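Local coordinates for putative flavoprotein (Bacteroides eggerthii, PDB 4ICI) that binds flavin mononucleotide in a flavodoxin-like fold and probably serves as an electron-transfer flavoprotein or a related redox protein, at residues Pro122-Thr125 with Ser130-Asn133; Ala19-Thr24 with Leu101-Ile106; Glu149-Asn154 with Leu165-Val170. All coordinates share one frame; numbering follows the deposited sequence.

Contact 1: Pro122-Thr125 with Ser130-Asn133; sequences PFAT and SIGN. With FMN (flavin mononucleotide), chain B.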
# COMPACT_ATOMS: atom_id res chain seq x y z
N PRO A 122 -0.39 6.36 -2.27
CA PRO A 122 0.46 5.25 -1.80
C PRO A 122 1.37 5.69 -0.66
O PRO A 122 1.70 6.85 -0.52
CB PRO A 122 1.28 4.90 -3.04
CG PRO A 122 1.44 6.22 -3.77
CD PRO A 122 0.18 7.00 -3.46
N PHE A 123 1.82 4.73 0.12
CA PHE A 123 2.91 4.91 1.05
C PHE A 123 3.67 3.62 1.18
O PHE A 123 3.16 2.55 0.82
CB PHE A 123 2.43 5.46 2.41
CG PHE A 123 1.60 4.50 3.24
CD1 PHE A 123 0.24 4.38 3.03
CD2 PHE A 123 2.18 3.79 4.28
CE1 PHE A 123 -0.54 3.53 3.82
CE2 PHE A 123 1.41 2.98 5.08
CZ PHE A 123 0.05 2.85 4.85
N ALA A 124 4.89 3.68 1.71
CA ALA A 124 5.72 2.48 1.72
C ALA A 124 6.75 2.50 2.80
O ALA A 124 7.06 3.55 3.37
CB ALA A 124 6.40 2.30 0.33
N THR A 125 7.28 1.31 3.08
CA THR A 125 8.55 1.16 3.77
C THR A 125 9.50 0.37 2.89
O THR A 125 9.08 -0.31 1.96
CB THR A 125 8.40 0.51 5.17
OG1 THR A 125 8.05 -0.87 5.07
CG2 THR A 125 7.40 1.26 6.06
N SER A 130 13.53 4.35 -2.85
CA SER A 130 12.49 5.36 -2.81
C SER A 130 11.17 4.75 -3.27
O SER A 130 11.13 3.70 -3.93
CB SER A 130 12.85 6.53 -3.72
OG SER A 130 12.94 6.11 -5.05
N ILE A 131 10.09 5.43 -2.94
CA ILE A 131 8.78 4.99 -3.37
C ILE A 131 8.48 5.27 -4.83
O ILE A 131 7.57 4.67 -5.39
CB ILE A 131 7.65 5.61 -2.50
CG1 ILE A 131 6.33 4.81 -2.62
CG2 ILE A 131 7.47 7.12 -2.79
CD1 ILE A 131 5.23 5.26 -1.65
N GLY A 132 9.23 6.18 -5.45
CA GLY A 132 8.84 6.71 -6.76
C GLY A 132 8.53 5.70 -7.83
O GLY A 132 7.51 5.81 -8.53
N ASN A 133 9.43 4.72 -8.01
CA ASN A 133 9.18 3.74 -9.07
C ASN A 133 7.88 2.97 -8.89
O ASN A 133 7.07 2.86 -9.81
CB ASN A 133 10.34 2.77 -9.25
CG ASN A 133 10.20 1.95 -10.51
OD1 ASN A 133 10.33 2.50 -11.63
ND2 ASN A 133 9.83 0.68 -10.37
N1 FMN B . 13.94 -2.83 -0.03
C2 FMN B . 14.38 -1.87 -0.90
O2 FMN B . 14.86 -0.83 -0.45
N3 FMN B . 14.29 -2.09 -2.27
C4 FMN B . 13.80 -3.27 -2.81
O4 FMN B . 13.72 -3.33 -4.05
C4A FMN B . 13.39 -4.26 -1.91
N5 FMN B . 12.91 -5.50 -2.40
C5A FMN B . 12.47 -6.45 -1.46
C6 FMN B . 11.96 -7.67 -1.92
C7 FMN B . 11.51 -8.61 -1.03
C7M FMN B . 10.91 -9.89 -1.53
C8 FMN B . 11.54 -8.37 0.33
C8M FMN B . 11.05 -9.42 1.31
C9 FMN B . 12.05 -7.17 0.80
C9A FMN B . 12.51 -6.17 -0.10
N10 FMN B . 13.02 -4.95 0.36
C10 FMN B . 13.45 -4.01 -0.54
C1' FMN B . 13.02 -4.64 1.84
C2' FMN B . 11.59 -4.22 2.26
O2' FMN B . 11.02 -3.22 1.46
C3' FMN B . 11.57 -3.63 3.69
O3' FMN B . 12.32 -4.50 4.60
C4' FMN B . 10.14 -3.31 4.22
O4' FMN B . 10.30 -2.41 5.29
C5' FMN B . 9.47 -4.62 4.77
O5' FMN B . 8.19 -4.22 5.20
P FMN B . 7.21 -5.19 6.02
O1P FMN B . 7.94 -5.48 7.34
O2P FMN B . 5.92 -4.53 6.14
O3P FMN B . 6.99 -6.49 5.24
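Ile-131 reaches across to Ala-124 and the backbone beside it, packing the chain that leads into helix 132-141 onto strand 119-125. The two elements belong to a right-handed beta-alpha-beta unit of the flavodoxin-like fold, and the turn between them is short: four residues separate the segments.

The packing is apolar and runs mainly through one methyl group. CD1 of Ile-131 touches the CB of Ala-124 at 3.7 Å and lies 3.6 Å from the CA of Phe-123, so it rests on the main chain of the strand as much as on its side chains. Pro-122 adds the CB of its ring, 4.2 Å from the same CD1. Behind the methyl, CG1 of Ile-131 keeps 3.9 Å from the CB of Ala-124. The side chain gets this far because it is fully extended: CG1 stands anti to the backbone N (chi1 -161°) and CD1 continues the line (chi2 172°). Ala-124 and Pro-122 both turn their CB toward Ile-131, while Phe-123 between them points to the other face of the sheet, where its ring packs on Ala-31 and Leu-34 of helix 26-38. Tyr-95 of the neighbouring strand 90-96 also touches Pro-122, Ala-124 and Ile-131.

The hydrogen bond to the cofactor lies at the strand's end, apart from this packing. Thr-125 belongs to the flavin mononucleotide pocket and meets the ribityl chain rather than the isoalloxazine. Its hydroxyl is also hydrogen-bonded to Thr-27 OG1, which itself bonds the flavin mononucleotide, so two threonines that both touch the cofactor steady each other. Because the side-chain oxygen takes the position between the backbone N and the carbonyl carbon (chi1 70°), Thr-125 OG1 comes to 2.7 Å from O4' of the flavin mononucleotide in a hydrogen bond.

Contact 2: Ala19-Thr24 with Leu101-Ile106; sequences AYFSAT and LAPRII. With FMN (flavin mononucleotide), chain B; EDO (1,2-ethanediol), chain E; EDO (1,2-ethanediol), chain G.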
# COMPACT_ATOMS: atom_id res chain seq x y z
N ALA A 19 -5.30 1.47 4.07
CA ALA A 19 -5.16 0.07 3.69
C ALA A 19 -3.68 -0.24 3.56
O ALA A 19 -2.92 0.59 3.07
CB ALA A 19 -5.91 -0.20 2.35
N TYR A 20 -3.27 -1.43 3.99
CA TYR A 20 -1.87 -1.76 3.91
C TYR A 20 -1.62 -3.24 3.89
O TYR A 20 -2.37 -4.01 4.51
CB TYR A 20 -1.06 -1.11 5.06
CG TYR A 20 -1.40 -1.72 6.39
CD1 TYR A 20 -2.52 -1.32 7.12
CD2 TYR A 20 -0.64 -2.76 6.88
CE1 TYR A 20 -2.84 -1.92 8.34
CE2 TYR A 20 -0.96 -3.36 8.07
CZ TYR A 20 -2.05 -2.94 8.80
OH TYR A 20 -2.37 -3.56 10.00
N PHE A 21 -0.56 -3.61 3.19
CA PHE A 21 0.01 -4.95 3.27
C PHE A 21 1.34 -4.85 4.02
O PHE A 21 2.15 -3.94 3.79
CB PHE A 21 0.25 -5.48 1.85
CG PHE A 21 1.07 -6.75 1.78
CD1 PHE A 21 0.65 -7.90 2.40
CD2 PHE A 21 2.26 -6.77 1.09
CE1 PHE A 21 1.41 -9.04 2.35
CE2 PHE A 21 3.01 -7.91 1.04
CZ PHE A 21 2.59 -9.05 1.68
N SER A 22 1.56 -5.79 4.93
CA SER A 22 2.81 -5.88 5.66
C SER A 22 3.14 -7.35 5.86
O SER A 22 2.33 -8.11 6.40
CB SER A 22 2.67 -5.19 6.99
OG SER A 22 3.91 -5.18 7.70
N ALA A 23 4.32 -7.76 5.42
CA ALA A 23 4.76 -9.14 5.60
C ALA A 23 5.51 -9.37 6.90
O ALA A 23 5.37 -10.45 7.51
CB ALA A 23 5.61 -9.59 4.40
N THR A 24 6.33 -8.39 7.32
CA THR A 24 7.07 -8.50 8.58
C THR A 24 6.85 -7.37 9.59
O THR A 24 7.67 -7.19 10.52
CB THR A 24 8.58 -8.70 8.36
OG1 THR A 24 9.11 -7.73 7.46
CG2 THR A 24 8.88 -10.14 7.85
N LEU A 101 8.95 -2.28 -6.61
CA LEU A 101 7.55 -2.30 -6.98
C LEU A 101 6.65 -2.52 -5.77
O LEU A 101 7.11 -2.93 -4.71
CB LEU A 101 7.28 -3.44 -7.99
CG LEU A 101 7.93 -3.33 -9.36
CD1 LEU A 101 7.85 -4.71 -10.06
CD2 LEU A 101 7.29 -2.21 -10.19
N ALA A 102 5.37 -2.27 -5.94
CA ALA A 102 4.37 -2.76 -4.99
C ALA A 102 4.24 -4.28 -5.13
O ALA A 102 4.19 -4.81 -6.23
CB ALA A 102 3.01 -2.14 -5.26
N PRO A 103 4.16 -4.99 -3.99
CA PRO A 103 3.77 -6.40 -4.05
C PRO A 103 2.48 -6.61 -4.82
O PRO A 103 1.58 -5.75 -4.78
CB PRO A 103 3.62 -6.78 -2.57
CG PRO A 103 4.51 -5.80 -1.83
CD PRO A 103 4.36 -4.52 -2.62
N ARG A 104 2.38 -7.74 -5.51
CA ARG A 104 1.23 -7.98 -6.36
C ARG A 104 -0.11 -8.05 -5.62
O ARG A 104 -1.15 -7.81 -6.22
CB ARG A 104 1.42 -9.22 -7.22
CG ARG A 104 2.71 -9.29 -8.05
CD ARG A 104 2.96 -8.13 -8.92
NE ARG A 104 4.11 -8.36 -9.80
CZ ARG A 104 4.62 -7.42 -10.60
NH1 ARG A 104 4.09 -6.20 -10.63
NH2 ARG A 104 5.61 -7.74 -11.43
N ILE A 105 -0.08 -8.32 -4.32
CA ILE A 105 -1.32 -8.28 -3.55
C ILE A 105 -1.95 -6.87 -3.52
O ILE A 105 -3.14 -6.73 -3.35
CB ILE A 105 -1.13 -8.86 -2.11
CG1 ILE A 105 -2.47 -9.29 -1.49
CG2 ILE A 105 -0.33 -7.88 -1.24
CD1 ILE A 105 -2.33 -10.10 -0.21
N ILE A 106 -1.13 -5.84 -3.75
CA ILE A 106 -1.66 -4.49 -3.89
C ILE A 106 -2.54 -4.39 -5.15
O ILE A 106 -3.60 -3.77 -5.12
CB ILE A 106 -0.54 -3.44 -3.87
CG1 ILE A 106 0.17 -3.44 -2.50
CG2 ILE A 106 -1.11 -2.05 -4.18
CD1 ILE A 106 -0.75 -3.29 -1.23
N1 FMN B . 13.94 -2.83 -0.03
C2 FMN B . 14.38 -1.87 -0.90
O2 FMN B . 14.86 -0.83 -0.45
N3 FMN B . 14.29 -2.09 -2.27
C4 FMN B . 13.80 -3.27 -2.81
O4 FMN B . 13.72 -3.33 -4.05
C4A FMN B . 13.39 -4.26 -1.91
N5 FMN B . 12.91 -5.50 -2.40
C5A FMN B . 12.47 -6.45 -1.46
C6 FMN B . 11.96 -7.67 -1.92
C7 FMN B . 11.51 -8.61 -1.03
C7M FMN B . 10.91 -9.89 -1.53
C8 FMN B . 11.54 -8.37 0.33
C8M FMN B . 11.05 -9.42 1.31
C9 FMN B . 12.05 -7.17 0.80
C9A FMN B . 12.51 -6.17 -0.10
N10 FMN B . 13.02 -4.95 0.36
C10 FMN B . 13.45 -4.01 -0.54
C1' FMN B . 13.02 -4.64 1.84
C2' FMN B . 11.59 -4.22 2.26
O2' FMN B . 11.02 -3.22 1.46
C3' FMN B . 11.57 -3.63 3.69
O3' FMN B . 12.32 -4.50 4.60
C4' FMN B . 10.14 -3.31 4.22
O4' FMN B . 10.30 -2.41 5.29
C5' FMN B . 9.47 -4.62 4.77
O5' FMN B . 8.19 -4.22 5.20
P FMN B . 7.21 -5.19 6.02
O1P FMN B . 7.94 -5.48 7.34
O2P FMN B . 5.92 -4.53 6.14
O3P FMN B . 6.99 -6.49 5.24
C1 EDO E . -2.23 -8.24 7.35
O1 EDO E . -1.68 -9.55 7.14
C2 EDO E . -1.45 -7.10 6.67
O2 EDO E . -0.82 -7.46 5.47
C1 EDO G . -0.61 -5.95 10.25
O1 EDO G . -1.88 -5.80 10.88
C2 EDO G . 0.49 -6.80 10.91
O2 EDO G . 1.15 -6.30 12.11
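A methyl group set over an aromatic face is the striking feature here: CG2 of Ile-105 lies 3.7 Å from the centroid of the Phe-21 ring, 18° off its normal, in a CH-pi contact. The methyl is shifted toward the rim and comes 3.5 Å from CG of Phe-21. Pro-103 arrives at the ring edge instead, its CG 3.8 Å from CD2 of Phe-21, while Ile-106 CD1 touches the CB of Phe-21 at 3.9 Å. The ring extends toward helix 104-112 because CG is anti to the backbone N (chi1 169°). Replacing Phe-21 with an alanine is likely to leave the Ile-105 methyl and the Pro-103 ring without their aromatic partner, with a gap between strand 16-20 and helix 104-112.

In this flavodoxin-like fold, the loop after strand 16-20 is the phosphate-binding loop. Ser-22 OG donates to O2P of the flavin mononucleotide at 2.6 Å and Thr-24 OG1 to O1P at 2.5 Å, whereas the backbone N atoms of Ala-23 and Thr-24 both donate to O3P. Just before this loop, the Phe-21 ring also meets that of Tyr-51, their planes inclined at about 60°.

Contact 3: Glu149-Asn154 with Leu165-Val170; sequences EGRLLN and LDVIAV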
# COMPACT_ATOMS: atom_id res chain seq x y z
N GLU A 149 0.59 12.09 -4.72
CA GLU A 149 1.95 11.71 -4.42
C GLU A 149 2.06 11.18 -2.99
O GLU A 149 1.58 11.81 -2.03
CB GLU A 149 2.87 12.91 -4.62
CG GLU A 149 3.02 13.31 -6.09
CD GLU A 149 3.79 12.28 -6.87
OE1 GLU A 149 4.93 12.00 -6.49
OE2 GLU A 149 3.23 11.77 -7.88
N GLY A 150 2.71 10.04 -2.87
CA GLY A 150 2.92 9.40 -1.60
C GLY A 150 4.31 9.59 -1.06
O GLY A 150 5.13 10.36 -1.60
N ARG A 151 4.59 8.89 0.03
CA ARG A 151 5.86 9.01 0.73
C ARG A 151 6.34 7.68 1.25
O ARG A 151 5.53 6.81 1.63
CB ARG A 151 5.70 9.95 1.93
CG ARG A 151 5.30 11.40 1.59
CD ARG A 151 6.42 12.20 0.93
NE ARG A 151 6.05 13.60 0.71
CZ ARG A 151 5.42 14.05 -0.38
NH1 ARG A 151 5.03 13.23 -1.34
NH2 ARG A 151 5.13 15.34 -0.48
N LEU A 152 7.66 7.57 1.32
CA LEU A 152 8.34 6.55 2.06
C LEU A 152 8.28 6.95 3.53
O LEU A 152 8.68 8.07 3.91
CB LEU A 152 9.77 6.41 1.54
CG LEU A 152 10.63 5.25 1.97
CD1 LEU A 152 10.12 3.92 1.40
CD2 LEU A 152 12.08 5.52 1.53
N LEU A 153 7.76 6.04 4.36
CA LEU A 153 7.55 6.27 5.78
C LEU A 153 8.46 5.37 6.66
O LEU A 153 8.02 4.82 7.67
CB LEU A 153 6.10 6.11 6.14
CG LEU A 153 5.11 7.03 5.42
CD1 LEU A 153 3.73 6.78 5.96
CD2 LEU A 153 5.51 8.54 5.56
N ASN A 154 9.71 5.20 6.25
CA ASN A 154 10.66 4.45 7.09
C ASN A 154 10.89 5.10 8.44
O ASN A 154 11.00 4.42 9.46
CB ASN A 154 12.01 4.29 6.37
CG ASN A 154 11.94 3.30 5.23
OD1 ASN A 154 11.10 2.40 5.24
ND2 ASN A 154 12.82 3.44 4.23
N LEU A 165 0.67 15.87 4.00
CA LEU A 165 -0.74 15.97 3.64
C LEU A 165 -1.19 17.39 3.28
O LEU A 165 -2.07 17.58 2.44
CB LEU A 165 -1.63 15.31 4.69
CG LEU A 165 -1.31 13.81 4.87
CD1 LEU A 165 -2.32 13.20 5.81
CD2 LEU A 165 -1.22 13.05 3.55
N ASP A 166 -0.52 18.38 3.84
CA ASP A 166 -0.75 19.76 3.39
C ASP A 166 -0.25 19.99 1.97
O ASP A 166 -0.93 20.63 1.15
CB ASP A 166 -0.07 20.77 4.31
CG ASP A 166 -0.79 20.95 5.65
OD1 ASP A 166 -1.97 20.50 5.80
OD2 ASP A 166 -0.18 21.59 6.56
N VAL A 167 0.92 19.45 1.65
CA VAL A 167 1.46 19.59 0.28
C VAL A 167 0.51 18.99 -0.75
O VAL A 167 0.28 19.58 -1.82
CB VAL A 167 2.88 18.94 0.17
CG1 VAL A 167 3.35 18.76 -1.29
CG2 VAL A 167 3.89 19.74 0.96
N ILE A 168 0.00 17.79 -0.46
CA ILE A 168 -0.86 17.09 -1.42
C ILE A 168 -2.34 17.44 -1.27
O ILE A 168 -3.17 16.95 -2.02
CB ILE A 168 -0.60 15.55 -1.47
CG1 ILE A 168 -1.07 14.85 -0.18
CG2 ILE A 168 0.86 15.28 -1.80
CD1 ILE A 168 -1.26 13.32 -0.37
N ALA A 169 -2.66 18.32 -0.33
CA ALA A 169 -4.03 18.81 -0.09
C ALA A 169 -5.03 17.70 0.24
O ALA A 169 -6.14 17.63 -0.33
CB ALA A 169 -4.50 19.62 -1.27
N VAL A 170 -4.64 16.86 1.21
CA VAL A 170 -5.53 15.86 1.80
C VAL A 170 -5.88 16.22 3.22
O VAL A 170 -4.99 16.52 4.02
CB VAL A 170 -4.87 14.47 1.80
CG1 VAL A 170 -5.71 13.49 2.64
CG2 VAL A 170 -4.68 14.01 0.36
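Ile-168 packs against Glu-149 where the end of helix 158-168 meets the edge strand 146-152, and this is the close part of the contact. Two branches of the isoleucine reach the same carbonyl oxygen from one side: CG2 and CD1 of Ile-168 each lie 3.6 Å from the O of Glu-149. CG2 is also 4.2 Å from the CB of Glu-149. With CG1 between the backbone N and the carbonyl carbon (chi1 69°), the chain brings CD1 as well as CG2 to that oxygen, which accepts a hydrogen bond from Trp-164 NE1.

The other side is looser and nearer solvent. Here the guanidinium of Arg-151 presents an edge to Val-167, whose CG1 is 3.9 Å from NH2 of Arg-151, and the two side chains run at about a right angle. A bond within its own segment helps to fix the group: Arg-151 NH1 donates to Gly-150 O at 2.9 Å, in the guanidinium plane but from above the carbonyl plane, with an N-H...O angle of 161°.

Just beyond Ile-168 the helix closes in a Schellman motif, with Val-170 N bonded to Leu-165 O. The strand pairs with its neighbour 119-125, whose Val-121 touches Ile-168, while Leu-165 packs inward on Val-38 of helix 26-38 and on Phe-92 of strand 90-96.

Overall arrangement
The three contacts fasten helices to one five-stranded parallel sheet of order 2-1-3-4-5 and follow one another along the chain. Contact 1 lies between the other two, its centre about 11 Å from that of contact 2 and about 10 Å from that of contact 3. Phe-123 of contact 1 packs on Ala-19 and Tyr-20 of contact 2. Contacts 1 and 3 lie on neighbouring strands, 119-125 and 146-152, and Ala-124 O is 2.8 Å from Leu-153 N in a probable hydrogen bond. Contacts 2 and 3 stay about 9 Å apart at their nearest atoms. Contacts 1 and 2 reach the cofactor's ribityl and phosphate respectively; the side chain of Arg-151 is about 14 Å from the flavin mononucleotide.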